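Local structure of tyrocidine synthetase 3 (Brevibacillus brevis, 2JGP) at residues 148-153 / 222-227; 164-169 / 197-202. The protein pairs a peptidyl carrier domain with a condensation domain and probably forms a peptide bond during the nonribosomal assembly of the antibiotic tyrocidine. All blocks are in the same frame, centred on the assembly; numbering follows the deposited sequence.

Interaction 1 (148-153 / 222-227); sequences ESLRTS and HSISDG. With SO4 (sulfate ion), chain B.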
loop_
_atom_site.group_PDB
_atom_site.type_symbol
_atom_site.label_atom_id
_atom_site.label_comp_id
_atom_site.label_asym_id
_atom_site.label_seq_id
_atom_site.Cartn_x
_atom_site.Cartn_y
_atom_site.Cartn_z
ATOM N N GLU A 148 14.287 -2.610 15.058
ATOM C CA GLU A 148 13.595 -3.027 16.282
ATOM C C GLU A 148 12.479 -4.023 16.017
ATOM O O GLU A 148 12.166 -4.843 16.885
ATOM C CB GLU A 148 13.004 -1.832 17.041
ATOM C CG GLU A 148 13.972 -1.120 17.948
ATOM C CD GLU A 148 13.305 -0.104 18.871
ATOM O OE1 GLU A 148 12.096 0.188 18.715
ATOM O OE2 GLU A 148 14.016 0.413 19.755
ATOM N N SER A 149 11.862 -3.943 14.840
ATOM C CA SER A 149 10.808 -4.888 14.481
ATOM C C SER A 149 11.329 -6.330 14.450
ATOM O O SER A 149 10.581 -7.267 14.725
ATOM C CB SER A 149 10.174 -4.514 13.141
ATOM O OG SER A 149 9.388 -3.335 13.280
ATOM N N LEU A 150 12.609 -6.501 14.132
ATOM C CA LEU A 150 13.235 -7.828 14.148
ATOM C C LEU A 150 13.662 -8.282 15.555
ATOM O O LEU A 150 14.198 -9.388 15.719
ATOM C CB LEU A 150 14.445 -7.859 13.204
ATOM C CG LEU A 150 14.138 -7.575 11.729
ATOM C CD1 LEU A 150 15.394 -7.736 10.885
ATOM C CD2 LEU A 150 13.003 -8.476 11.211
ATOM N N ARG A 151 13.451 -7.429 16.556
ATOM C CA ARG A 151 13.686 -7.789 17.953
ATOM C C ARG A 151 12.400 -7.657 18.775
ATOM O O ARG A 151 12.442 -7.553 20.000
ATOM C CB ARG A 151 14.800 -6.916 18.533
ATOM C CG ARG A 151 16.158 -7.216 17.906
ATOM C CD ARG A 151 17.267 -6.292 18.397
ATOM N NE ARG A 151 17.205 -4.944 17.810
ATOM C CZ ARG A 151 16.863 -3.833 18.459
ATOM N NH1 ARG A 151 16.512 -3.856 19.740
ATOM N NH2 ARG A 151 16.864 -2.677 17.813
ATOM N N THR A 152 11.260 -7.683 18.090
ATOM C CA THR A 152 9.965 -7.506 18.724
ATOM C C THR A 152 9.252 -8.848 18.874
ATOM O O THR A 152 9.164 -9.614 17.921
ATOM C CB THR A 152 9.064 -6.582 17.897
ATOM O OG1 THR A 152 9.667 -5.289 17.804
ATOM C CG2 THR A 152 7.683 -6.452 18.538
ATOM N N SER A 153 8.757 -9.114 20.078
ATOM C CA SER A 153 7.863 -10.235 20.332
ATOM C C SER A 153 6.549 -9.651 20.818
ATOM O O SER A 153 6.461 -8.449 21.075
ATOM C CB SER A 153 8.448 -11.171 21.384
ATOM O OG SER A 153 8.517 -10.556 22.662
ATOM N N HIS A 222 4.330 -11.407 9.175
ATOM C CA HIS A 222 3.792 -10.164 8.608
ATOM C C HIS A 222 3.467 -9.094 9.660
ATOM O O HIS A 222 3.270 -7.929 9.309
ATOM C CB HIS A 222 2.547 -10.443 7.750
ATOM C CG HIS A 222 2.416 -9.530 6.567
ATOM N ND1 HIS A 222 2.610 -8.168 6.657
ATOM C CD2 HIS A 222 2.128 -9.784 5.268
ATOM C CE1 HIS A 222 2.427 -7.620 5.468
ATOM N NE2 HIS A 222 2.146 -8.579 4.605
ATOM N N SER A 223 3.415 -9.480 10.934
ATOM C CA SER A 223 3.181 -8.530 12.036
ATOM C C SER A 223 4.336 -7.547 12.257
ATOM O O SER A 223 4.156 -6.510 12.902
ATOM C CB SER A 223 2.909 -9.282 13.346
ATOM O OG SER A 223 4.027 -10.077 13.712
ATOM N N ILE A 224 5.519 -7.872 11.740
ATOM C CA ILE A 224 6.704 -7.011 11.904
ATOM C C ILE A 224 7.335 -6.578 10.573
ATOM O O ILE A 224 8.461 -6.074 10.532
ATOM C CB ILE A 224 7.746 -7.664 12.866
ATOM C CG1 ILE A 224 8.151 -9.077 12.437
ATOM C CG2 ILE A 224 7.180 -7.729 14.270
ATOM C CD1 ILE A 224 8.996 -9.140 11.202
ATOM N N SER A 225 6.598 -6.747 9.482
ATOM C CA SER A 225 7.124 -6.428 8.160
ATOM C C SER A 225 6.006 -6.161 7.156
ATOM O O SER A 225 4.822 -6.244 7.492
ATOM C CB SER A 225 8.025 -7.567 7.679
ATOM O OG SER A 225 8.772 -7.195 6.544
ATOM N N ASP A 226 6.401 -5.783 5.943
ATOM C CA ASP A 226 5.504 -5.708 4.792
ATOM C C ASP A 226 6.332 -5.677 3.503
ATOM O O ASP A 226 7.569 -5.770 3.551
ATOM C CB ASP A 226 4.492 -4.534 4.898
ATOM C CG ASP A 226 5.141 -3.165 4.895
ATOM O OD1 ASP A 226 6.350 -3.057 4.602
ATOM O OD2 ASP A 226 4.409 -2.179 5.171
ATOM N N GLY A 227 5.655 -5.564 2.363
ATOM C CA GLY A 227 6.304 -5.608 1.061
ATOM C C GLY A 227 7.449 -4.625 0.950
ATOM O O GLY A 227 8.559 -4.992 0.559
HETATM S S SO4 B . 2.482 -6.534 1.409
HETATM O O1 SO4 B . 2.902 -6.325 2.783
HETATM O O2 SO4 B . 1.034 -6.701 1.346
HETATM O O3 SO4 B . 2.866 -5.372 0.615
HETATM O O4 SO4 B . 3.134 -7.733 0.888
#
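Ile224 sits in the middle of the HHxxxDG signature of condensation domains, which runs from His221 to Gly227, and packs here against Ser149, Leu150 and Thr152 at the turn between helix 133-146 and strand 152-157. Its branch point does the closest touching: CB of Ile224 lies 3.4 Å from the backbone O of Ser149, and CG2 also comes close to that oxygen. With CG1 set between backbone N and carbonyl carbon (chi1 55°), the side chain folds so that its terminal CD1 meets CD2 of Leu150 at 4.1 Å, the two chains crossing at about a right angle. CG2 reaches CB of Thr152 on the strand. In the other direction, CB of Ser149 stands 3.5 Å from the backbone O of Ile224, while OG of Ser149 bonds to the carbonyl of Val368.

The turn is tied together by Glu148 O. OG1 of Thr152 donates to it from 2.7 Å, 39° above the carbonyl plane, and the backbone N of Arg151 donates to it from the opposite face at 2.9 Å.

Further along the motif, the N-H of Gly227 binds O1 of a sulfate ion, probably from the crystallisation liquor, at 2.9 Å; the same O1 lies 3.0 Å from NE2 of His222, at the ring edge near its plane. Asp226 caps helix 227-241 and forms a salt bridge with Arg359. The sulfate sits at this helix's N-terminus, where the dipole would probably favour an anion.

The two segments meet by buried van der Waals packing alone, side-chain carbons lying against two backbone carbonyls, and the buried, partnerless O of Ile224 is a polar cost. The loop's polar anchors lie elsewhere: Ser223 O with Gln103, Asp226 OD2 with the N of Phe371 and Val372.

Interaction 2 (164-169 / 197-202); sequences NIHEDV and EVAPLI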
loop_
_atom_site.group_PDB
_atom_site.type_symbol
_atom_site.label_atom_id
_atom_site.label_comp_id
_atom_site.label_asym_id
_atom_site.label_seq_id
_atom_site.Cartn_x
_atom_site.Cartn_y
_atom_site.Cartn_z
ATOM N N ASN A 164 6.746 -6.258 22.682
ATOM C CA ASN A 164 7.813 -6.428 23.649
ATOM C C ASN A 164 9.125 -6.319 22.882
ATOM O O ASN A 164 9.461 -7.191 22.087
ATOM C CB ASN A 164 7.663 -7.784 24.347
ATOM C CG ASN A 164 8.586 -7.949 25.541
ATOM O OD1 ASN A 164 9.431 -7.102 25.818
ATOM N ND2 ASN A 164 8.427 -9.064 26.256
ATOM N N ILE A 165 9.841 -5.218 23.092
ATOM C CA ILE A 165 11.055 -4.926 22.332
ATOM C C ILE A 165 12.250 -5.442 23.112
ATOM O O ILE A 165 12.448 -5.057 24.268
ATOM C CB ILE A 165 11.234 -3.405 22.098
ATOM C CG1 ILE A 165 9.939 -2.774 21.579
ATOM C CG2 ILE A 165 12.378 -3.141 21.128
ATOM C CD1 ILE A 165 9.458 -3.331 20.296
ATOM N N HIS A 166 13.045 -6.306 22.482
ATOM C CA HIS A 166 14.185 -6.916 23.152
ATOM C C HIS A 166 15.506 -6.261 22.768
ATOM O O HIS A 166 15.805 -6.055 21.596
ATOM C CB HIS A 166 14.233 -8.419 22.875
ATOM C CG HIS A 166 13.011 -9.146 23.338
ATOM N ND1 HIS A 166 12.867 -9.619 24.625
ATOM C CD2 HIS A 166 11.869 -9.469 22.688
ATOM C CE1 HIS A 166 11.692 -10.210 24.745
ATOM N NE2 HIS A 166 11.065 -10.134 23.583
ATOM N N GLU A 167 16.239 -5.881 23.806
ATOM C CA GLU A 167 17.644 -5.476 23.757
ATOM C C GLU A 167 18.481 -6.237 22.712
ATOM O O GLU A 167 18.987 -5.642 21.754
ATOM C CB GLU A 167 18.283 -5.666 25.156
ATOM C CG GLU A 167 17.306 -5.922 26.355
ATOM C CD GLU A 167 16.565 -7.278 26.306
ATOM O OE1 GLU A 167 17.181 -8.311 25.959
ATOM O OE2 GLU A 167 15.355 -7.303 26.626
ATOM N N ASP A 168 18.628 -7.543 22.932
ATOM C CA ASP A 168 19.380 -8.447 22.059
ATOM C C ASP A 168 18.549 -9.710 21.889
ATOM O O ASP A 168 17.764 -10.049 22.770
ATOM C CB ASP A 168 20.720 -8.835 22.690
ATOM C CG ASP A 168 21.676 -7.664 22.822
ATOM O OD1 ASP A 168 22.098 -7.106 21.785
ATOM O OD2 ASP A 168 22.020 -7.311 23.969
ATOM N N VAL A 169 18.733 -10.409 20.769
ATOM C CA VAL A 169 18.029 -11.671 20.518
ATOM C C VAL A 169 18.956 -12.697 19.864
ATOM O O VAL A 169 19.891 -12.320 19.150
ATOM C CB VAL A 169 16.810 -11.455 19.605
ATOM C CG1 VAL A 169 15.840 -10.464 20.240
ATOM C CG2 VAL A 169 17.250 -10.975 18.212
ATOM N N GLU A 197 5.622 -15.067 20.631
ATOM C CA GLU A 197 6.256 -14.721 21.911
ATOM C C GLU A 197 7.782 -14.708 21.852
ATOM O O GLU A 197 8.429 -14.363 22.842
ATOM C CB GLU A 197 5.846 -15.717 23.000
ATOM C CG GLU A 197 4.408 -15.649 23.406
ATOM C CD GLU A 197 4.158 -16.392 24.698
ATOM O OE1 GLU A 197 3.485 -15.821 25.573
ATOM O OE2 GLU A 197 4.650 -17.534 24.841
ATOM N N VAL A 198 8.355 -15.086 20.714
ATOM C CA VAL A 198 9.796 -15.288 20.605
ATOM C C VAL A 198 10.383 -14.486 19.450
ATOM O O VAL A 198 10.128 -14.778 18.281
ATOM C CB VAL A 198 10.132 -16.781 20.422
ATOM C CG1 VAL A 198 11.638 -16.984 20.199
ATOM C CG2 VAL A 198 9.656 -17.583 21.626
ATOM N N ALA A 199 11.162 -13.466 19.793
ATOM C CA ALA A 199 11.939 -12.718 18.819
ATOM C C ALA A 199 13.277 -13.437 18.618
ATOM O O ALA A 199 13.771 -14.100 19.536
ATOM C CB ALA A 199 12.158 -11.280 19.296
ATOM N N PRO A 200 13.860 -13.341 17.416
ATOM C CA PRO A 200 13.415 -12.601 16.243
ATOM C C PRO A 200 12.375 -13.365 15.417
ATOM O O PRO A 200 12.468 -14.592 15.266
ATOM C CB PRO A 200 14.703 -12.439 15.444
ATOM C CG PRO A 200 15.457 -13.684 15.733
ATOM C CD PRO A 200 15.124 -14.054 17.153
ATOM N N LEU A 201 11.400 -12.643 14.879
ATOM C CA LEU A 201 10.410 -13.240 13.983
ATOM C C LEU A 201 10.910 -13.235 12.535
ATOM O O LEU A 201 10.185 -12.873 11.606
ATOM C CB LEU A 201 9.069 -12.520 14.112
ATOM C CG LEU A 201 8.472 -12.663 15.512
ATOM C CD1 LEU A 201 7.382 -11.640 15.752
ATOM C CD2 LEU A 201 7.959 -14.090 15.728
ATOM N N ILE A 202 12.162 -13.646 12.363
ATOM C CA ILE A 202 12.752 -13.831 11.048
ATOM C C ILE A 202 13.639 -15.055 11.144
ATOM O O ILE A 202 14.289 -15.278 12.172
ATOM C CB ILE A 202 13.554 -12.586 10.580
ATOM C CG1 ILE A 202 14.128 -12.805 9.173
ATOM C CG2 ILE A 202 14.674 -12.251 11.560
ATOM C CD1 ILE A 202 14.598 -11.525 8.476
#
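The imidazole of His166 meets Ala199 obliquely, with ring atom CD2 3.9 Å from CB of Ala199, while OD1 of Asn164, two residues earlier in the chain, lies over one ring face, offset toward the rim. The ring is held at NE2 by a hydrogen bond with OG of Ser153 on the adjoining strand, which restrains how the ring can turn. Backbone pairs of Asn164 with Ser153 and of His166 with Arg151 hold the chain that carries the ring beside strand 152-157.

The methyl of Ala199 is shared: CB of Ala199 also lies 3.9 Å from CG1 of Val169. Val169 places its two methyls on different neighbours. CG1 stands anti to the carbonyl carbon (chi1 -59°) and goes to Ala199, whereas CG2 of Val169 runs along the proline ring, 3.9 Å from CD of Pro200 and 4.0 Å from its CB. The Val169 and Pro200 side chains slide past each other in opposite directions, and contact is spread over several ring carbons rather than one point.

The peptide between Ala199 and Pro200 is cis, which bends the chain just where these groups touch. Two residues on, the amide N of Ile202 makes a weak bond, 3.1 Å long, back to O of Pro200, with Leu201 at the centre of an inverse gamma turn. The cis peptide and the inverse gamma turn lie just before strand 202-210, and the contact packs this strand-entry loop against the chain leaving the hairpin 152-165 of the condensation domain.

Overall arrangement
The centres of the two interactions lie 9 Å apart, on the same side of the chain's centre, and both belong to the condensation domain. Along the chain, interaction 2 is nested within the loop closed by interaction 1: the order is 148-153, 164-169, 197-202, 222-227. The first segments enter (148-153) and leave (164-169) the hairpin of strands 152-157 and 160-165, neighbours in a small antiparallel sheet. The second segments flank strands 202-210 and 213-220 of the larger mixed sheet. Together the contacts join the hairpin to the same end of that antiparallel pair, where 202-210 begins and 213-220 finishes, and one of the segments, 222-227, is part of the signature loop itself.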